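Acyl-coenzyme A thioesterase THEM4 (PDB 2OV9) probably hydrolyses medium- and long-chain fatty acyl-coenzyme A thioesters to free fatty acids and coenzyme A. Local coordinates at residues Thr115-Ile120 and Phe169-Leu174. Residues are numbered along the deposited sequence; the frame is centred on the assembly and turned at random.
Sequences TVTLTI and FEPLTL
With chi1 near -65° in Leu118 and -52° in Leu172, each CG sits opposite the carbonyl carbon and next to the backbone N. The second torsion extends both chains until their CD1 methyls meet at 3.9 Å, the two side chains crossing at about a right angle. The segments that carry them follow two neighbouring antiparallel strands of the hotdog fold, 112-117 and 171-182, with Leu118 one residue past Thr117, and the pair illustrates how apolar side chains carry a strand contact on past its hydrogen-bonded pair. Val116 CG1 lies 4.3 Å from Leu174 CD1, on the side of the sheet to which Val116 and Leu172 point. Helix 131-148 packs against Leu118 through Leu137 and against Leu174 through Val141. Pro100 covers Val116 and Leu118 from a loop.

The backbone keeps this register with one hydrogen-bonded pair. Val116 N donates to Leu172 O at 3.0 Å, while Leu172 N returns a bond to Val116 O at 2.9 Å. The same Leu172 O also receives a CA-H contact from Thr115. On the other face, Thr115 CG2 runs alongside Pro171, 3.7 Å from its CB, and Thr117 lays CG2 against the peptide that joins Phe169 to Glu170.

Beyond the paired residues the chains are bridged by water, which accepts from Leu118 N and donates to Glu170 O at 2.6 Å, satisfying two backbone groups that do not bond directly. One further direct bond follows, from Phe169 N to Leu118 O. The Phe169 side chain starts away from the other segment, but its ring reaches Ile120; both residues also touch Arg43 of helix 26-43. Ile120 CG2 meets the ring at its edge, in plane, 3.5 Å from Phe169 CZ.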
# COMPACT_ATOMS: atom_id res chain seq x y z
N THR B 115 -0.55 -16.99 -0.44
CA THR B 115 0.89 -16.85 -0.28
C THR B 115 1.36 -15.83 -1.30
O THR B 115 0.95 -15.88 -2.47
CB THR B 115 1.57 -18.19 -0.55
OG1 THR B 115 1.08 -19.14 0.40
CG2 THR B 115 3.07 -18.09 -0.38
N VAL B 116 2.22 -14.92 -0.86
CA VAL B 116 2.74 -13.86 -1.72
C VAL B 116 4.23 -13.68 -1.46
O VAL B 116 4.66 -13.70 -0.32
CB VAL B 116 1.98 -12.52 -1.45
CG1 VAL B 116 2.28 -11.99 -0.04
CG2 VAL B 116 2.32 -11.46 -2.53
N THR B 117 5.00 -13.50 -2.52
CA THR B 117 6.41 -13.20 -2.41
C THR B 117 6.53 -11.71 -2.76
O THR B 117 6.21 -11.32 -3.88
CB THR B 117 7.22 -14.06 -3.37
OG1 THR B 117 7.12 -15.42 -2.94
CG2 THR B 117 8.67 -13.65 -3.35
N LEU B 118 6.96 -10.88 -1.81
CA LEU B 118 6.97 -9.43 -2.03
C LEU B 118 8.31 -8.88 -2.48
O LEU B 118 9.36 -9.42 -2.14
CB LEU B 118 6.46 -8.68 -0.80
CG LEU B 118 5.00 -8.88 -0.39
CD1 LEU B 118 4.75 -8.34 1.02
CD2 LEU B 118 4.04 -8.19 -1.38
N THR B 119 8.24 -7.78 -3.21
CA THR B 119 9.35 -7.20 -3.96
C THR B 119 9.69 -5.79 -3.49
O THR B 119 9.00 -5.22 -2.62
CB THR B 119 8.94 -7.09 -5.42
OG1 THR B 119 7.65 -6.48 -5.48
CG2 THR B 119 8.87 -8.47 -6.08
N ILE B 120 10.74 -5.20 -4.07
CA ILE B 120 11.30 -3.98 -3.46
C ILE B 120 10.40 -2.75 -3.36
O ILE B 120 10.66 -1.91 -2.54
CB ILE B 120 12.69 -3.51 -3.99
CG1 ILE B 120 12.70 -3.28 -5.50
CG2 ILE B 120 13.83 -4.41 -3.47
CD1 ILE B 120 13.90 -2.41 -5.91
N PHE B 169 11.19 -11.07 -0.82
CA PHE B 169 11.79 -12.10 -1.67
C PHE B 169 11.58 -13.55 -1.23
O PHE B 169 12.29 -14.46 -1.68
CB PHE B 169 13.30 -11.86 -1.89
CG PHE B 169 13.67 -10.40 -2.01
CD1 PHE B 169 13.05 -9.57 -2.95
CD2 PHE B 169 14.64 -9.86 -1.18
CE1 PHE B 169 13.39 -8.21 -3.05
CE2 PHE B 169 15.01 -8.49 -1.26
CZ PHE B 169 14.38 -7.67 -2.21
N GLU B 170 10.65 -13.78 -0.31
CA GLU B 170 10.34 -15.15 0.07
C GLU B 170 8.85 -15.28 0.34
O GLU B 170 8.19 -14.28 0.58
CB GLU B 170 11.18 -15.61 1.26
CG GLU B 170 10.71 -15.15 2.60
CD GLU B 170 11.72 -15.49 3.70
OE1 GLU B 170 12.91 -15.16 3.53
OE2 GLU B 170 11.32 -16.09 4.72
N PRO B 171 8.33 -16.51 0.27
CA PRO B 171 6.89 -16.74 0.38
C PRO B 171 6.36 -16.42 1.78
O PRO B 171 6.84 -16.97 2.77
CB PRO B 171 6.73 -18.24 0.05
CG PRO B 171 8.04 -18.69 -0.47
CD PRO B 171 9.07 -17.78 0.04
N LEU B 172 5.40 -15.50 1.84
CA LEU B 172 4.69 -15.17 3.09
C LEU B 172 3.24 -15.67 3.05
O LEU B 172 2.52 -15.38 2.11
CB LEU B 172 4.65 -13.64 3.27
CG LEU B 172 6.00 -12.90 3.16
CD1 LEU B 172 5.78 -11.38 3.20
CD2 LEU B 172 7.01 -13.35 4.24
N THR B 173 2.81 -16.40 4.08
CA THR B 173 1.45 -16.91 4.12
C THR B 173 0.59 -15.92 4.85
O THR B 173 0.85 -15.64 6.02
CB THR B 173 1.38 -18.24 4.89
OG1 THR B 173 2.33 -19.15 4.33
CG2 THR B 173 -0.05 -18.83 4.81
N LEU B 174 -0.44 -15.45 4.17
CA LEU B 174 -1.44 -14.58 4.75
C LEU B 174 -2.68 -15.40 5.07
O LEU B 174 -3.12 -16.20 4.25
CB LEU B 174 -1.83 -13.48 3.76
CG LEU B 174 -0.75 -12.70 2.99
CD1 LEU B 174 -1.39 -11.66 2.09
CD2 LEU B 174 0.26 -12.02 3.90
O HOH W 1 8.21 -11.64 0.73